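MHC class I antigen (Ctenopharyngodon idella, PDB 5H5Z) probably presents peptides to T cells as the heavy chain of a bony fish class I molecule, paired with beta-2-microglobulin. Local coordinates at residues M80-Q85 / A136-H141; S253-H258 / T262-E267. All blocks are in the same frame, centred on the assembly; numbering follows the deposited sequence.

Contact 1: residues M80-Q85 / A136-H141; sequences MERFNQ and AVITKH
Arg82, at the end of helix 55-82, reaches Thr139 on helix 134-145 and is the one residue of 80-85 that bridges the gap; even the nearest CA atoms, those of Arg82 and Ala136, lie 9.0 Å apart. Polar contact comes first. NH1 of Arg82 donates to OG1 of Thr139 at 3.0 Å, but the bond is bent, 135° at the hydrogen, and OG1 stands 30° out of the guanidinium plane. The same NH1 also donates to the carbonyl oxygen of Gln135, one residue before Ala136 on the same helix, while OG1 of Thr139 is hydrogen-bonded to the backbone of the bound peptide. With chi1 of -65°, OG1 lies beside its own backbone N, and NH1 of Arg82 comes within 3.4 Å of that N of Thr139, a meeting of two donors.

Apolar atoms meet the guanidinium at one face and one edge. Ile138 lies over the face, its CB 3.5 Å from NH1 of Arg82 and its CG2 3.8 Å from NH2, with CD1 above the group's centre. CA of Ala136 is at the edge, and Phe119 of strand 117-123 touches Arg82, Ala136 and Thr139. Behind the arginine, helix 55-82 stops in a Schellman motif, in which Asn84 takes positive phi and Gln85 N bonds to Met80 O.

Helices 55-82 and 134-145 flank the peptide groove of the class I fold, and the peptide backbone also packs against Arg82. Thr139 thus probably relays the hold on the peptide backbone to Arg82, although through a bent bond.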
loop_
_atom_site.group_PDB
_atom_site.type_symbol
_atom_site.label_atom_id
_atom_site.label_comp_id
_atom_site.label_asym_id
_atom_site.label_seq_id
_atom_site.Cartn_x
_atom_site.Cartn_y
_atom_site.Cartn_z
ATOM N N MET A 80 27.334 0.358 -0.046
ATOM C CA MET A 80 27.693 1.332 -1.098
ATOM C C MET A 80 29.146 1.176 -1.536
ATOM O O MET A 80 29.456 1.186 -2.738
ATOM C CB MET A 80 27.449 2.780 -0.636
ATOM C CG MET A 80 25.997 3.141 -0.347
ATOM S SD MET A 80 25.709 4.902 -0.044
ATOM C CE MET A 80 26.560 5.161 1.513
ATOM N N GLU A 81 30.029 1.027 -0.551
ATOM C CA GLU A 81 31.454 0.834 -0.787
ATOM C C GLU A 81 31.724 -0.455 -1.560
ATOM O O GLU A 81 32.610 -0.498 -2.412
ATOM C CB GLU A 81 32.221 0.839 0.538
ATOM C CG GLU A 81 32.343 2.220 1.173
ATOM C CD GLU A 81 32.633 2.175 2.666
ATOM O OE1 GLU A 81 32.585 1.080 3.271
ATOM O OE2 GLU A 81 32.905 3.250 3.244
ATOM N N ARG A 82 30.942 -1.493 -1.273
ATOM C CA ARG A 82 31.101 -2.787 -1.932
ATOM C C ARG A 82 30.666 -2.776 -3.399
ATOM O O ARG A 82 31.208 -3.527 -4.218
ATOM C CB ARG A 82 30.417 -3.895 -1.122
ATOM C CG ARG A 82 31.371 -4.520 -0.115
ATOM C CD ARG A 82 30.757 -4.752 1.257
ATOM N NE ARG A 82 29.868 -5.906 1.289
ATOM C CZ ARG A 82 29.507 -6.554 2.399
ATOM N NH1 ARG A 82 28.675 -7.582 2.324
ATOM N NH2 ARG A 82 29.978 -6.192 3.585
ATOM N N PHE A 83 29.718 -1.903 -3.736
ATOM C CA PHE A 83 29.331 -1.688 -5.132
ATOM C C PHE A 83 30.141 -0.576 -5.805
ATOM O O PHE A 83 29.882 -0.229 -6.962
ATOM C CB PHE A 83 27.834 -1.395 -5.248
ATOM C CG PHE A 83 26.967 -2.614 -5.135
ATOM C CD1 PHE A 83 26.624 -3.349 -6.268
ATOM C CD2 PHE A 83 26.487 -3.030 -3.897
ATOM C CE1 PHE A 83 25.819 -4.474 -6.166
ATOM C CE2 PHE A 83 25.681 -4.154 -3.790
ATOM C CZ PHE A 83 25.348 -4.879 -4.924
ATOM N N ASN A 84 31.119 -0.038 -5.074
ATOM C CA ASN A 84 31.970 1.064 -5.543
ATOM C C ASN A 84 31.167 2.320 -5.882
ATOM O O ASN A 84 31.358 2.934 -6.934
ATOM C CB ASN A 84 32.842 0.628 -6.730
ATOM C CG ASN A 84 33.691 -0.588 -6.416
ATOM O OD1 ASN A 84 34.270 -0.696 -5.333
ATOM N ND2 ASN A 84 33.774 -1.512 -7.368
ATOM N N GLN A 85 30.262 2.687 -4.978
ATOM C CA GLN A 85 29.403 3.851 -5.165
ATOM C C GLN A 85 29.585 4.831 -4.005
ATOM O O GLN A 85 28.970 4.681 -2.947
ATOM C CB GLN A 85 27.936 3.416 -5.289
ATOM C CG GLN A 85 27.645 2.478 -6.458
ATOM C CD GLN A 85 26.317 1.746 -6.319
ATOM O OE1 GLN A 85 25.817 1.547 -5.213
ATOM N NE2 GLN A 85 25.746 1.334 -7.445
ATOM N N ALA A 136 26.676 -9.479 -1.221
ATOM C CA ALA A 136 25.929 -9.922 -0.045
ATOM C C ALA A 136 26.565 -11.104 0.686
ATOM O O ALA A 136 26.244 -11.359 1.848
ATOM C CB ALA A 136 24.488 -10.240 -0.421
ATOM N N VAL A 137 27.465 -11.817 0.011
ATOM C CA VAL A 137 28.060 -13.045 0.570
ATOM C C VAL A 137 28.887 -12.785 1.838
ATOM O O VAL A 137 28.849 -13.580 2.783
ATOM C CB VAL A 137 28.877 -13.822 -0.493
ATOM C CG1 VAL A 137 29.503 -15.078 0.098
ATOM C CG2 VAL A 137 27.989 -14.196 -1.671
ATOM N N ILE A 138 29.619 -11.674 1.864
ATOM C CA ILE A 138 30.364 -11.276 3.066
ATOM C C ILE A 138 29.421 -11.133 4.267
ATOM O O ILE A 138 29.738 -11.585 5.371
ATOM C CB ILE A 138 31.164 -9.977 2.843
ATOM C CG1 ILE A 138 32.243 -10.199 1.776
ATOM C CG2 ILE A 138 31.788 -9.486 4.147
ATOM C CD1 ILE A 138 32.829 -8.923 1.216
ATOM N N THR A 139 28.262 -10.521 4.037
ATOM C CA THR A 139 27.225 -10.361 5.069
ATOM C C THR A 139 26.668 -11.717 5.514
ATOM O O THR A 139 26.518 -11.970 6.714
ATOM C CB THR A 139 26.099 -9.424 4.584
ATOM O OG1 THR A 139 26.631 -8.105 4.405
ATOM C CG2 THR A 139 24.930 -9.371 5.585
ATOM N N LYS A 140 26.376 -12.583 4.543
ATOM C CA LYS A 140 25.940 -13.954 4.814
ATOM C C LYS A 140 26.858 -14.663 5.825
ATOM O O LYS A 140 26.385 -15.211 6.826
ATOM C CB LYS A 140 25.856 -14.739 3.499
ATOM C CG LYS A 140 25.685 -16.244 3.639
ATOM C CD LYS A 140 25.748 -16.927 2.278
ATOM C CE LYS A 140 25.640 -18.442 2.397
ATOM N NZ LYS A 140 24.339 -18.880 2.984
ATOM N N HIS A 141 28.166 -14.641 5.570
ATOM C CA HIS A 141 29.127 -15.305 6.460
ATOM C C HIS A 141 29.209 -14.656 7.843
ATOM O O HIS A 141 29.259 -15.355 8.857
ATOM C CB HIS A 141 30.520 -15.372 5.826
ATOM C CG HIS A 141 30.583 -16.205 4.582
ATOM N ND1 HIS A 141 29.955 -17.427 4.467
ATOM C CD2 HIS A 141 31.218 -15.997 3.404
ATOM C CE1 HIS A 141 30.190 -17.930 3.269
ATOM N NE2 HIS A 141 30.957 -17.083 2.605
#

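Contact 2: residues S253-H258 / T262-E267; sequences SCVVEH and TIRKTE
Strands 253-258 and 262-266 form an antiparallel beta hairpin in the C1-set immunoglobulin domain, their axes 4.6 Å apart; the second is the outermost strand of its sheet. The tight part is the backbone ladder. Cys254 and Lys265 exchange two hydrogen bonds, N to O, as do Val256 and Ile263; the straightest, from Val256 N to Ile263 O, measures 2.8 Å with 171° at the hydrogen. CA-H...O contacts fill the intervals, among them Arg264 CA to Cys254 O at 3.2 Å.

Cys254 and Val256 point into the sandwich core. There Cys254 is joined by a disulfide to Cys196 in the facing sheet, and Val256 packs on Val183 and Ala198. Lys265 starts on this same face, but its chain leads away from the partner strand.

The opposite face is open to solvent at Glu257, Thr262 and Arg264, although Ser253 on it is buried. Toward the turn, the methyl CG2 of Thr262 rests against the aliphatic stem of Glu257, 3.8 Å from its CG. Farther along, Arg264 runs out with CG anti to the backbone N (chi1 -175°), then bends at chi3 and folds back across the neighbouring strand. Its guanidinium settles on Val255, whose CG2 lies under one face, 3.5 Å from NH1, offset toward the rim. Besides bonding to OE1 of Gln211, NH1 of Arg264 donates within the guanidinium plane to OG of Ser253 at 2.9 Å.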
loop_
_atom_site.group_PDB
_atom_site.type_symbol
_atom_site.label_atom_id
_atom_site.label_comp_id
_atom_site.label_asym_id
_atom_site.label_seq_id
_atom_site.Cartn_x
_atom_site.Cartn_y
_atom_site.Cartn_z
ATOM N N SER A 253 -26.304 -6.902 -17.054
ATOM C CA SER A 253 -26.244 -6.506 -15.655
ATOM C C SER A 253 -24.830 -6.705 -15.126
ATOM O O SER A 253 -24.064 -7.486 -15.688
ATOM C CB SER A 253 -27.240 -7.322 -14.825
ATOM O OG SER A 253 -26.920 -8.703 -14.861
ATOM N N CYS A 254 -24.494 -5.984 -14.059
ATOM C CA CYS A 254 -23.252 -6.209 -13.329
ATOM C C CYS A 254 -23.569 -6.936 -12.038
ATOM O O CYS A 254 -24.569 -6.631 -11.384
ATOM C CB CYS A 254 -22.553 -4.891 -12.991
ATOM S SG CYS A 254 -21.074 -5.171 -11.995
ATOM N N VAL A 255 -22.719 -7.894 -11.675
ATOM C CA VAL A 255 -22.845 -8.590 -10.398
ATOM C C VAL A 255 -21.569 -8.380 -9.583
ATOM O O VAL A 255 -20.470 -8.697 -10.041
ATOM C CB VAL A 255 -23.140 -10.100 -10.578
ATOM C CG1 VAL A 255 -23.319 -10.778 -9.224
ATOM C CG2 VAL A 255 -24.383 -10.314 -11.436
ATOM N N VAL A 256 -21.726 -7.820 -8.386
ATOM C CA VAL A 256 -20.604 -7.643 -7.462
ATOM C C VAL A 256 -20.756 -8.596 -6.281
ATOM O O VAL A 256 -21.757 -8.544 -5.554
ATOM C CB VAL A 256 -20.479 -6.185 -6.960
ATOM C CG1 VAL A 256 -19.299 -6.047 -6.012
ATOM C CG2 VAL A 256 -20.311 -5.229 -8.128
ATOM N N GLU A 257 -19.767 -9.471 -6.107
ATOM C CA GLU A 257 -19.765 -10.433 -5.006
ATOM C C GLU A 257 -18.681 -10.123 -3.973
ATOM O O GLU A 257 -17.514 -9.941 -4.313
ATOM C CB GLU A 257 -19.618 -11.870 -5.523
ATOM C CG GLU A 257 -19.800 -12.924 -4.433
ATOM C CD GLU A 257 -19.781 -14.349 -4.957
ATOM O OE1 GLU A 257 -19.306 -15.238 -4.223
ATOM O OE2 GLU A 257 -20.233 -14.587 -6.096
ATOM N N HIS A 258 -19.085 -10.079 -2.706
ATOM C CA HIS A 258 -18.180 -9.799 -1.594
ATOM C C HIS A 258 -18.713 -10.532 -0.377
ATOM O O HIS A 258 -19.901 -10.430 -0.068
ATOM C CB HIS A 258 -18.130 -8.291 -1.337
ATOM C CG HIS A 258 -17.280 -7.886 -0.171
ATOM N ND1 HIS A 258 -15.908 -7.766 -0.251
ATOM C CD2 HIS A 258 -17.613 -7.532 1.092
ATOM C CE1 HIS A 258 -15.433 -7.378 0.919
ATOM N NE2 HIS A 258 -16.447 -7.227 1.750
ATOM N N THR A 262 -24.127 -11.054 -2.951
ATOM C CA THR A 262 -24.088 -10.413 -4.265
ATOM C C THR A 262 -25.012 -9.206 -4.366
ATOM O O THR A 262 -26.105 -9.191 -3.792
ATOM C CB THR A 262 -24.453 -11.396 -5.399
ATOM O OG1 THR A 262 -25.706 -12.023 -5.104
ATOM C CG2 THR A 262 -23.381 -12.460 -5.571
ATOM N N ILE A 263 -24.550 -8.198 -5.100
ATOM C CA ILE A 263 -25.345 -7.027 -5.455
ATOM C C ILE A 263 -25.394 -6.982 -6.988
ATOM O O ILE A 263 -24.379 -7.218 -7.645
ATOM C CB ILE A 263 -24.735 -5.730 -4.860
ATOM C CG1 ILE A 263 -24.560 -5.874 -3.338
ATOM C CG2 ILE A 263 -25.618 -4.526 -5.170
ATOM C CD1 ILE A 263 -23.644 -4.851 -2.690
ATOM N N ARG A 264 -26.574 -6.724 -7.552
ATOM C CA ARG A 264 -26.747 -6.663 -9.001
ATOM C C ARG A 264 -27.251 -5.287 -9.447
ATOM O O ARG A 264 -28.172 -4.730 -8.849
ATOM C CB ARG A 264 -27.704 -7.770 -9.474
ATOM C CG ARG A 264 -27.860 -7.886 -10.988
ATOM C CD ARG A 264 -28.896 -8.933 -11.379
ATOM N NE ARG A 264 -28.507 -10.284 -10.969
ATOM C CZ ARG A 264 -27.850 -11.154 -11.735
ATOM N NH1 ARG A 264 -27.493 -10.833 -12.975
ATOM N NH2 ARG A 264 -27.548 -12.356 -11.255
ATOM N N LYS A 265 -26.641 -4.734 -10.489
ATOM C CA LYS A 265 -27.143 -3.491 -11.075
ATOM C C LYS A 265 -27.499 -3.698 -12.539
ATOM O O LYS A 265 -26.821 -4.447 -13.237
ATOM C CB LYS A 265 -26.132 -2.353 -10.915
ATOM C CG LYS A 265 -25.818 -1.988 -9.471
ATOM C CD LYS A 265 -26.955 -1.219 -8.823
ATOM C CE LYS A 265 -26.730 -1.074 -7.326
ATOM N NZ LYS A 265 -27.819 -0.270 -6.704
ATOM N N THR A 266 -28.568 -3.042 -12.991
ATOM C CA THR A 266 -29.049 -3.182 -14.373
ATOM C C THR A 266 -29.135 -1.818 -15.066
ATOM O O THR A 266 -28.835 -0.795 -14.457
ATOM C CB THR A 266 -30.434 -3.875 -14.434
ATOM O OG1 THR A 266 -31.426 -3.035 -13.829
ATOM C CG2 THR A 266 -30.409 -5.233 -13.730
ATOM N N GLU A 267 -29.558 -1.803 -16.331
ATOM C CA GLU A 267 -29.682 -0.548 -17.092
ATOM C C GLU A 267 -30.478 0.526 -16.353
ATOM O O GLU A 267 -30.175 1.717 -16.471
ATOM C CB GLU A 267 -30.294 -0.789 -18.481
ATOM C CG GLU A 267 -31.684 -1.399 -18.487
ATOM C CD GLU A 267 -32.029 -2.037 -19.818
ATOM O OE1 GLU A 267 -32.388 -3.233 -19.819
ATOM O OE2 GLU A 267 -31.931 -1.348 -20.860
#

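Both segments of contact 1 precede those of contact 2 in the sequence, and the two contacts lie on opposite sides of the chain's centre, with their own centres 54 Å apart and nearest atoms about 40 Å apart. They share no helix, strand or sheet. The 80-85/136-141 pair belongs to the peptide-binding platform, where, above the eight-stranded antiparallel sheet, the arginine side chain of one helix reaches the other beside the ligand; the 253-258/262-267 pair is a hairpin in the immunoglobulin-like domain. One therefore takes part in holding peptide, whereas the other builds a sheet of the supporting domain, and no residue of its two segments touches the second protein chain.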